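Long-range contacts in pyrethroid hydrolase (Sphingobium faniae, PDB 5Y5R), which hydrolyses the ester bond of pyrethroid insecticides such as cypermethrin and permethrin, releasing an alcohol and a cyclopropanecarboxylic acid: residues A[10-15]-A[77-82]; A[24-29]-A[243-248]; A[6-11]-A[31-36]. All coordinates share one frame; numbering follows the deposited sequence.

Contact 1: residues A[10-15]-A[77-82]. With 8NL ((2-methyl-3-phenyl-phenyl)methyl (1~{S})-3-[(~{E})-2-chloranyl-3,3,3-tris(fluoranyl)prop-1-enyl]-2,2-dimethyl-cyclopropane-1-carboxylate), chain G.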
loop_
_atom_site.group_PDB
_atom_site.type_symbol
_atom_site.label_atom_id
_atom_site.label_comp_id
_atom_site.label_asym_id
_atom_site.label_seq_id
_atom_site.Cartn_x
_atom_site.Cartn_y
_atom_site.Cartn_z
ATOM N N HIS A 10 2.346 -4.342 1.886
ATOM C CA HIS A 10 0.987 -4.491 2.381
ATOM C C HIS A 10 0.518 -3.212 3.077
ATOM O O HIS A 10 1.319 -2.329 3.410
ATOM C CB HIS A 10 0.908 -5.649 3.386
ATOM C CG HIS A 10 1.719 -5.415 4.631
ATOM N ND1 HIS A 10 1.344 -4.503 5.603
ATOM C CD2 HIS A 10 2.883 -5.970 5.065
ATOM C CE1 HIS A 10 2.240 -4.515 6.581
ATOM N NE2 HIS A 10 3.188 -5.387 6.275
ATOM N N GLY A 11 -0.792 -3.130 3.294
ATOM C CA GLY A 11 -1.434 -2.042 4.038
ATOM C C GLY A 11 -1.796 -2.369 5.487
ATOM O O GLY A 11 -1.322 -3.345 6.078
ATOM N N ALA A 12 -2.706 -1.565 6.063
ATOM C CA ALA A 12 -2.978 -1.712 7.498
ATOM C C ALA A 12 -3.515 -3.095 7.871
ATOM O O ALA A 12 -4.356 -3.671 7.177
ATOM C CB ALA A 12 -3.998 -0.660 7.958
ATOM N N LEU A 13 -3.062 -3.612 9.020
ATOM C CA LEU A 13 -3.509 -4.893 9.565
ATOM C C LEU A 13 -3.150 -6.108 8.699
ATOM O O LEU A 13 -3.612 -7.225 9.002
ATOM C CB LEU A 13 -5.032 -4.884 9.767
ATOM C CG LEU A 13 -5.504 -4.041 10.939
ATOM C CD1 LEU A 13 -7.014 -3.957 10.951
ATOM C CD2 LEU A 13 -5.021 -4.684 12.191
ATOM N N ASN A 14 -2.335 -5.945 7.659
ATOM C CA ASN A 14 -1.993 -7.035 6.748
ATOM C C ASN A 14 -0.527 -7.457 6.912
ATOM O O ASN A 14 0.258 -6.835 7.634
ATOM C CB ASN A 14 -2.291 -6.631 5.288
ATOM C CG ASN A 14 -3.736 -6.824 4.905
ATOM O OD1 ASN A 14 -4.662 -6.177 5.460
ATOM N ND2 ASN A 14 -3.967 -7.737 3.976
ATOM N N ARG A 15 -0.151 -8.538 6.214
ATOM C CA ARG A 15 1.222 -9.025 6.138
ATOM C C ARG A 15 1.591 -9.299 4.673
ATOM O O ARG A 15 0.721 -9.397 3.812
ATOM C CB ARG A 15 1.394 -10.304 6.985
ATOM C CG ARG A 15 0.875 -10.182 8.439
ATOM C CD ARG A 15 1.110 -11.484 9.231
ATOM N NE ARG A 15 2.519 -11.858 9.303
ATOM C CZ ARG A 15 2.982 -13.083 9.600
ATOM N NH1 ARG A 15 2.163 -14.103 9.842
ATOM N NH2 ARG A 15 4.286 -13.287 9.648
ATOM N N HIS A 77 -0.081 -0.948 -1.119
ATOM C CA HIS A 77 -1.530 -1.105 -1.129
ATOM C C HIS A 77 -2.126 -0.299 0.024
ATOM O O HIS A 77 -1.579 -0.298 1.130
ATOM C CB HIS A 77 -1.960 -2.563 -1.051
ATOM C CG HIS A 77 -3.433 -2.742 -0.828
ATOM N ND1 HIS A 77 -3.958 -3.227 0.353
ATOM C CD2 HIS A 77 -4.489 -2.488 -1.632
ATOM C CE1 HIS A 77 -5.271 -3.283 0.256
ATOM N NE2 HIS A 77 -5.622 -2.814 -0.931
ATOM N N SER A 78 -3.162 0.485 -0.283
ATOM C CA SER A 78 -3.910 1.297 0.679
ATOM C C SER A 78 -2.933 2.106 1.528
ATOM O O SER A 78 -2.159 2.905 0.994
ATOM C CB SER A 78 -4.806 0.445 1.569
ATOM O OG SER A 78 -4.049 -0.248 2.545
ATOM N N LEU A 79 -2.898 1.847 2.842
ATOM C CA LEU A 79 -1.984 2.581 3.709
ATOM C C LEU A 79 -0.530 2.374 3.312
ATOM O O LEU A 79 0.329 3.185 3.682
ATOM C CB LEU A 79 -2.199 2.157 5.181
ATOM C CG LEU A 79 -1.307 2.802 6.240
ATOM C CD1 LEU A 79 -1.859 4.193 6.645
ATOM C CD2 LEU A 79 -1.209 1.902 7.452
ATOM N N GLY A 80 -0.225 1.283 2.595
ATOM C CA GLY A 80 1.138 1.037 2.166
ATOM C C GLY A 80 1.717 2.120 1.280
ATOM O O GLY A 80 2.940 2.204 1.136
ATOM N N GLY A 81 0.871 2.933 0.656
ATOM C CA GLY A 81 1.402 4.031 -0.143
ATOM C C GLY A 81 2.173 5.051 0.668
ATOM O O GLY A 81 3.116 5.659 0.160
ATOM N N ALA A 82 1.791 5.254 1.942
ATOM C CA ALA A 82 2.546 6.169 2.798
ATOM C C ALA A 82 3.992 5.710 2.930
ATOM O O ALA A 82 4.915 6.531 2.954
ATOM C CB ALA A 82 1.890 6.291 4.179
HETATM C C 8NL G . -7.549 -3.661 7.197
HETATM C C8 8NL G . -8.385 -7.523 8.120
HETATM C C9 8NL G . -8.867 -8.085 9.297
HETATM C C10 8NL G . -9.971 -7.534 9.935
HETATM C C11 8NL G . -10.553 -6.418 9.340
HETATM C C12 8NL G . -10.056 -5.871 8.157
HETATM C C13 8NL G . -6.375 -2.957 4.479
HETATM O O 8NL G . -7.059 -1.696 4.679
HETATM CL CL 8NL G . -9.338 4.472 7.476
HETATM C C21 8NL G . -8.321 3.141 6.921
HETATM C C22 8NL G . -8.044 2.021 7.895
HETATM F F2 8NL G . -8.757 0.971 7.526
HETATM F F1 8NL G . -6.768 1.698 7.969
HETATM F F 8NL G . -8.430 2.432 9.085
HETATM C C20 8NL G . -7.872 3.128 5.665
HETATM C C16 8NL G . -6.971 2.022 5.159
HETATM C C17 8NL G . -6.952 2.156 3.640
HETATM C C18 8NL G . -5.571 2.793 3.695
HETATM C C19 8NL G . -8.055 3.072 3.088
HETATM C C15 8NL G . -7.437 0.840 4.315
HETATM C C14 8NL G . -6.474 -0.336 4.491
HETATM O O1 8NL G . -5.258 -0.141 4.540
HETATM C C2 8NL G . -7.120 -4.259 4.812
HETATM C C3 8NL G . -7.223 -5.178 3.774
HETATM C C4 8NL G . -7.870 -6.403 3.931
HETATM C C5 8NL G . -8.401 -6.757 5.168
HETATM C C6 8NL G . -8.330 -5.880 6.244
HETATM C C1 8NL G . -7.674 -4.628 6.065
HETATM C C7 8NL G . -8.946 -6.403 7.531
HETATM O O HOH W 1 -2.540 -4.956 2.141
#

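Contact 2: residues A[24-29]-A[243-248]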
loop_
_atom_site.group_PDB
_atom_site.type_symbol
_atom_site.label_atom_id
_atom_site.label_comp_id
_atom_site.label_asym_id
_atom_site.label_seq_id
_atom_site.Cartn_x
_atom_site.Cartn_y
_atom_site.Cartn_z
ATOM N N PRO A 24 4.500 -15.268 -7.663
ATOM C CA PRO A 24 4.999 -16.126 -8.745
ATOM C C PRO A 24 4.714 -15.586 -10.136
ATOM O O PRO A 24 5.527 -15.818 -11.046
ATOM C CB PRO A 24 4.277 -17.457 -8.494
ATOM C CG PRO A 24 3.047 -17.085 -7.698
ATOM C CD PRO A 24 3.517 -15.986 -6.822
ATOM N N LEU A 25 3.600 -14.859 -10.333
ATOM C CA LEU A 25 3.303 -14.349 -11.673
ATOM C C LEU A 25 4.333 -13.322 -12.124
ATOM O O LEU A 25 4.772 -13.345 -13.283
ATOM C CB LEU A 25 1.903 -13.749 -11.732
ATOM C CG LEU A 25 0.814 -14.766 -11.404
ATOM C CD1 LEU A 25 -0.545 -14.095 -11.359
ATOM C CD2 LEU A 25 0.861 -15.935 -12.361
ATOM N N LEU A 26 4.743 -12.424 -11.230
ATOM C CA LEU A 26 5.811 -11.478 -11.557
ATOM C C LEU A 26 7.164 -12.187 -11.687
ATOM O O LEU A 26 7.990 -11.805 -12.529
ATOM C CB LEU A 26 5.856 -10.360 -10.500
ATOM C CG LEU A 26 4.637 -9.421 -10.417
ATOM C CD1 LEU A 26 4.666 -8.529 -9.175
ATOM C CD2 LEU A 26 4.553 -8.556 -11.638
ATOM N N GLU A 27 7.404 -13.229 -10.882
ATOM C CA GLU A 27 8.631 -14.015 -11.023
ATOM C C GLU A 27 8.736 -14.654 -12.404
ATOM O O GLU A 27 9.844 -14.868 -12.906
ATOM C CB GLU A 27 8.715 -15.062 -9.914
ATOM C CG GLU A 27 9.138 -14.436 -8.594
ATOM C CD GLU A 27 9.117 -15.373 -7.400
ATOM O OE1 GLU A 27 8.431 -16.427 -7.449
ATOM O OE2 GLU A 27 9.794 -15.023 -6.396
ATOM N N ALA A 28 7.605 -14.994 -13.018
ATOM C CA ALA A 28 7.619 -15.502 -14.382
ATOM C C ALA A 28 8.008 -14.418 -15.387
ATOM O O ALA A 28 8.522 -14.732 -16.466
ATOM C CB ALA A 28 6.244 -16.075 -14.741
ATOM N N ARG A 29 7.787 -13.142 -15.055
ATOM C CA ARG A 29 8.227 -12.032 -15.894
ATOM C C ARG A 29 9.705 -11.721 -15.715
ATOM O O ARG A 29 10.198 -10.706 -16.242
ATOM C CB ARG A 29 7.399 -10.778 -15.583
ATOM C CG ARG A 29 5.997 -10.780 -16.121
ATOM C CD ARG A 29 6.074 -10.489 -17.609
ATOM N NE ARG A 29 4.891 -9.797 -18.105
ATOM C CZ ARG A 29 4.891 -8.541 -18.541
ATOM N NH1 ARG A 29 3.772 -8.008 -18.978
ATOM N NH2 ARG A 29 6.014 -7.824 -18.547
ATOM N N ALA A 243 -0.198 -5.608 -15.269
ATOM C CA ALA A 243 -0.005 -4.163 -15.275
ATOM C C ALA A 243 1.246 -3.785 -14.498
ATOM O O ALA A 243 1.966 -2.869 -14.893
ATOM C CB ALA A 243 -1.233 -3.470 -14.699
ATOM N N ILE A 244 1.533 -4.479 -13.388
ATOM C CA ILE A 244 2.757 -4.167 -12.642
ATOM C C ILE A 244 3.999 -4.443 -13.488
ATOM O O ILE A 244 4.949 -3.649 -13.500
ATOM C CB ILE A 244 2.816 -4.937 -11.306
ATOM C CG1 ILE A 244 1.675 -4.522 -10.379
ATOM C CG2 ILE A 244 4.142 -4.721 -10.628
ATOM C CD1 ILE A 244 1.348 -5.581 -9.282
ATOM N N ALA A 245 4.024 -5.585 -14.178
ATOM C CA ALA A 245 5.208 -5.961 -14.956
ATOM C C ALA A 245 5.410 -5.035 -16.169
ATOM O O ALA A 245 6.551 -4.652 -16.485
ATOM C CB ALA A 245 5.113 -7.437 -15.348
ATOM N N ASP A 246 4.322 -4.637 -16.842
ATOM C CA ASP A 246 4.441 -3.669 -17.943
ATOM C C ASP A 246 5.032 -2.349 -17.461
ATOM O O ASP A 246 5.774 -1.693 -18.196
ATOM C CB ASP A 246 3.087 -3.441 -18.604
ATOM C CG ASP A 246 2.546 -4.698 -19.222
ATOM O OD1 ASP A 246 3.357 -5.633 -19.380
ATOM O OD2 ASP A 246 1.332 -4.780 -19.520
ATOM N N PHE A 247 4.667 -1.910 -16.246
ATOM C CA PHE A 247 5.286 -0.726 -15.660
ATOM C C PHE A 247 6.757 -0.969 -15.358
ATOM O O PHE A 247 7.611 -0.139 -15.677
ATOM C CB PHE A 247 4.522 -0.306 -14.390
ATOM C CG PHE A 247 5.045 0.958 -13.737
ATOM C CD1 PHE A 247 4.913 2.188 -14.365
ATOM C CD2 PHE A 247 5.615 0.921 -12.467
ATOM C CE1 PHE A 247 5.389 3.355 -13.764
ATOM C CE2 PHE A 247 6.080 2.076 -11.856
ATOM C CZ PHE A 247 5.968 3.299 -12.510
ATOM N N ALA A 248 7.076 -2.101 -14.730
ATOM C CA ALA A 248 8.466 -2.357 -14.375
ATOM C C ALA A 248 9.349 -2.416 -15.610
ATOM O O ALA A 248 10.504 -1.969 -15.565
ATOM C CB ALA A 248 8.574 -3.659 -13.599
#

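Contact 3: residues A[6-11]-A[31-36]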
loop_
_atom_site.group_PDB
_atom_site.type_symbol
_atom_site.label_atom_id
_atom_site.label_comp_id
_atom_site.label_asym_id
_atom_site.label_seq_id
_atom_site.Cartn_x
_atom_site.Cartn_y
_atom_site.Cartn_z
ATOM N N ILE A 6 11.077 -6.185 -7.608
ATOM C CA ILE A 6 9.788 -5.554 -7.346
ATOM C C ILE A 6 9.450 -5.843 -5.894
ATOM O O ILE A 6 9.507 -7.004 -5.463
ATOM C CB ILE A 6 8.677 -6.076 -8.282
ATOM C CG1 ILE A 6 8.965 -5.719 -9.733
ATOM C CG2 ILE A 6 7.312 -5.512 -7.916
ATOM C CD1 ILE A 6 7.925 -6.273 -10.693
ATOM N N ILE A 7 9.089 -4.799 -5.145
ATOM C CA ILE A 7 8.796 -4.926 -3.719
ATOM C C ILE A 7 7.330 -4.540 -3.518
ATOM O O ILE A 7 6.931 -3.425 -3.876
ATOM C CB ILE A 7 9.737 -4.057 -2.868
ATOM C CG1 ILE A 7 11.210 -4.413 -3.133
ATOM C CG2 ILE A 7 9.356 -4.132 -1.353
ATOM C CD1 ILE A 7 12.209 -3.472 -2.519
ATOM N N LEU A 8 6.517 -5.501 -3.060
ATOM C CA LEU A 8 5.086 -5.309 -2.803
ATOM C C LEU A 8 4.891 -5.111 -1.309
ATOM O O LEU A 8 5.225 -6.010 -0.513
ATOM C CB LEU A 8 4.242 -6.507 -3.245
ATOM C CG LEU A 8 4.611 -7.166 -4.583
ATOM C CD1 LEU A 8 3.777 -8.380 -4.860
ATOM C CD2 LEU A 8 4.537 -6.102 -5.694
ATOM N N ILE A 9 4.321 -3.968 -0.931
ATOM C CA ILE A 9 4.175 -3.592 0.471
ATOM C C ILE A 9 2.698 -3.571 0.855
ATOM O O ILE A 9 1.901 -2.847 0.251
ATOM C CB ILE A 9 4.861 -2.251 0.748
ATOM C CG1 ILE A 9 6.367 -2.406 0.516
ATOM C CG2 ILE A 9 4.526 -1.790 2.165
ATOM C CD1 ILE A 9 7.148 -1.127 0.388
ATOM N N HIS A 10 2.346 -4.342 1.886
ATOM C CA HIS A 10 0.987 -4.491 2.381
ATOM C C HIS A 10 0.518 -3.212 3.077
ATOM O O HIS A 10 1.319 -2.329 3.410
ATOM C CB HIS A 10 0.908 -5.649 3.386
ATOM C CG HIS A 10 1.719 -5.415 4.631
ATOM N ND1 HIS A 10 1.344 -4.503 5.603
ATOM C CD2 HIS A 10 2.883 -5.970 5.065
ATOM C CE1 HIS A 10 2.240 -4.515 6.581
ATOM N NE2 HIS A 10 3.188 -5.387 6.275
ATOM N N GLY A 11 -0.792 -3.130 3.294
ATOM C CA GLY A 11 -1.434 -2.042 4.038
ATOM C C GLY A 11 -1.796 -2.369 5.487
ATOM O O GLY A 11 -1.322 -3.345 6.078
ATOM N N TYR A 31 11.382 -11.238 -12.752
ATOM C CA TYR A 31 11.710 -10.316 -11.683
ATOM C C TYR A 31 11.923 -11.076 -10.387
ATOM O O TYR A 31 11.293 -12.104 -10.124
ATOM C CB TYR A 31 10.605 -9.282 -11.484
ATOM C CG TYR A 31 10.504 -8.294 -12.600
ATOM C CD1 TYR A 31 11.399 -7.250 -12.674
ATOM C CD2 TYR A 31 9.526 -8.397 -13.580
ATOM C CE1 TYR A 31 11.329 -6.323 -13.684
ATOM C CE2 TYR A 31 9.449 -7.469 -14.616
ATOM C CZ TYR A 31 10.362 -6.435 -14.651
ATOM O OH TYR A 31 10.344 -5.489 -15.638
ATOM N N ARG A 32 12.840 -10.565 -9.590
ATOM C CA ARG A 32 12.927 -10.986 -8.212
ATOM C C ARG A 32 11.880 -10.216 -7.423
ATOM O O ARG A 32 11.777 -8.995 -7.550
ATOM C CB ARG A 32 14.328 -10.746 -7.664
ATOM C CG ARG A 32 14.451 -11.235 -6.249
ATOM C CD ARG A 32 15.785 -11.828 -5.997
ATOM N NE ARG A 32 16.410 -11.249 -4.814
ATOM C CZ ARG A 32 17.550 -11.689 -4.297
ATOM N NH1 ARG A 32 18.171 -12.714 -4.854
ATOM N NH2 ARG A 32 18.072 -11.107 -3.233
ATOM N N VAL A 33 11.079 -10.922 -6.647
ATOM C CA VAL A 33 9.899 -10.320 -6.041
ATOM C C VAL A 33 9.979 -10.477 -4.528
ATOM O O VAL A 33 10.352 -11.540 -4.021
ATOM C CB VAL A 33 8.612 -10.938 -6.617
ATOM C CG1 VAL A 33 7.392 -10.261 -6.036
ATOM C CG2 VAL A 33 8.626 -10.807 -8.137
ATOM N N HIS A 34 9.654 -9.401 -3.814
ATOM C CA HIS A 34 9.689 -9.349 -2.363
ATOM C C HIS A 34 8.315 -8.907 -1.861
ATOM O O HIS A 34 7.615 -8.141 -2.540
ATOM C CB HIS A 34 10.775 -8.373 -1.887
ATOM C CG HIS A 34 12.136 -8.604 -2.480
ATOM N ND1 HIS A 34 13.102 -9.377 -1.865
ATOM C CD2 HIS A 34 12.695 -8.164 -3.635
ATOM C CE1 HIS A 34 14.194 -9.392 -2.608
ATOM N NE2 HIS A 34 13.973 -8.670 -3.692
ATOM N N ALA A 35 7.853 -9.515 -0.765
ATOM C CA ALA A 35 6.630 -9.080 -0.083
ATOM C C ALA A 35 6.853 -9.140 1.429
ATOM O O ALA A 35 6.322 -10.013 2.116
ATOM C CB ALA A 35 5.431 -9.928 -0.525
ATOM N N PRO A 36 7.636 -8.219 1.968
ATOM C CA PRO A 36 8.044 -8.297 3.374
ATOM C C PRO A 36 6.962 -7.832 4.333
ATOM O O PRO A 36 6.039 -7.111 3.965
ATOM C CB PRO A 36 9.250 -7.357 3.442
ATOM C CG PRO A 36 8.945 -6.313 2.353
ATOM C CD PRO A 36 8.224 -7.055 1.264
HETATM O O HOH W 2 3.875 -6.651 1.939
#

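Contact 1: residues A[10-15]-A[77-82]
A probable nucleophile elbow and oxyanion hole of an alpha/beta hydrolase meet here, where Gly11 and Ala12 lie against the turn His77-Gly80, which carries Ser78. This type II' turn holds Ser78 in a strained backbone conformation (phi 49°). Glycine suits both closest positions: a CB on Gly11 would strike Ser78 OG and His77 O, and one on Gly80 His10 O. With OG between its own N and carbonyl carbon (chi1 75°), Ser78 brings OG to 3.1 Å from the ester carbon C14 of bound bifenthrin (8NL). The modelled 2.3 Å between Ser78 OG and the ester carbonyl oxygen O1 is doubtfully short. Ala12 N donates to the same O1 (3.3 Å, 148°), as an oxyanion-hole N-H would, while Ala12 CB rests on Leu79 CD2 at 3.8 Å. Asn14 CG lies 4.0 Å from the ligand ring carbon C3; a glycine here would probably strip that ring of a packing neighbour and leave it freer to shift. Asn14 N and His10 ND1 grip Gly11 O from opposite faces. His77 NE2 is bonded to His230 O, and a water sits 2.8 Å from Gly11 N and 2.9 Å from His77 ND1.

Contact 2: residues A[24-29]-A[243-248]
Arg29 lies along Ala245 for the length of its side chain. The methyl CB of Ala245 sits over one face of the Arg29 guanidinium, displaced toward its rim, 3.3 Å from NH2. Arg29 CG passes Ala245 CB at 3.5 Å, and the arginine therefore uses both its greasy stem and its flat head. A bend at chi2 (-77°) folds the stem over the alanine, and the head is carried on to Asp246. There NH1 forms a salt bridge with OD1, approached near the guanidinium plane; the modelled length of 2.4 Å between Arg29 NH1 and Asp246 OD1 is suspiciously short and its exact value should not be trusted. The guanidinium and carboxylate planes stand 39° apart, and OD1 takes the contact while Asp246 OD2 stays 4.1 Å from Arg29 NH1.

Deeper in, the contact at Leu26 is purely hydrocarbon. Its CD2 meets Ala245 CB at 3.9 Å and Ile244 CG2 at 4.0 Å, the leucine and isoleucine side chains crossing at about a right angle. The small alanine lets the backbones come close, with 6.5 Å between the CA atoms of Leu26 and Ala245.

The second shell steadies both ends. Asp249, one turn on from Ala245, makes a salt bridge to Arg29 NH2, so the two carboxylates probably share the arginine's charge and limit its rotation. Leu26 also touches Ala241, while Ile244 also touches Leu75 and Ile99 of the central sheet. Helix 23-28 thus packs beside helix 237-249 on one face of the parallel sheet, with the salt bridge at the more exposed margin and Leu26 in the buried part, a pairing of early and C-terminal helices characteristic of the alpha/beta hydrolase fold.

Contact 3: residues A[6-11]-A[31-36]
Ile6 is in parallel register with Val33, and Ile7 with His34. The backbone hydrogen bonds run from Ile6 N to Arg32 O, from His34 N to Ile6 O and from Leu8 N to His34 O, each at 2.9 Å. CA-H...O contacts add to these bonds: Val33 CA lies 3.4 Å from Ile6 O, and beyond the last bond Ala35 CA lies as far from Leu8 O.

The strands 3-9 and 32-34 belong to one beta-alpha-beta unit, joined through helix 23-28. Strand 32-34 is the outermost on this side of the hydrolase's central parallel sheet within the chain.

Apolar contacts cover both faces. On the side of Ile6 and Val33, Ile6 CD1 stands over one face of the Tyr31 ring, a CH-pi contact 4.0 Å from its centroid. Having CG1 anti to the carbonyl carbon (chi1 -64°) aims the Ile6 chain at that ring, whose hydroxyl reaches Asp249. On the side of Ile7 and His34, Ile7 CG1 meets His34 CD2 at 4.1 Å, while His34 NE2 is spent on Asp5. The branched isoleucines suit buried strand positions, offering methyl groups in two directions.

Polar links take over where the pairing ends. Pro36 has no N-H to offer strand 3-9, and a water bridges the two segments there, donating to Leu8 O and Pro36 O and accepting from His10 N at 2.8 Å.

In the fold
Contacts 1 and 3 share His10 and Gly11: strand 3-9, paired with 32-34 in contact 3, runs on into the loop of contact 1 that meets the ligand. They also touch through His77 N and Ile9 O, 3.1 Å apart, a probable hydrogen bond to the next strand. Contact 2 backs onto contact 3, where Leu26 CB packs 3.7 Å from Val33 CG2. Contacts 1 and 2 lie about 20 Å apart between centres and about 9 Å between nearest atoms; contact 2 lies away from the active site. The His10 side chain, by contrast, is about 8 Å from the ligand, and that of His77 about 4 Å from the side chain of His230, the probable charge-relay histidine.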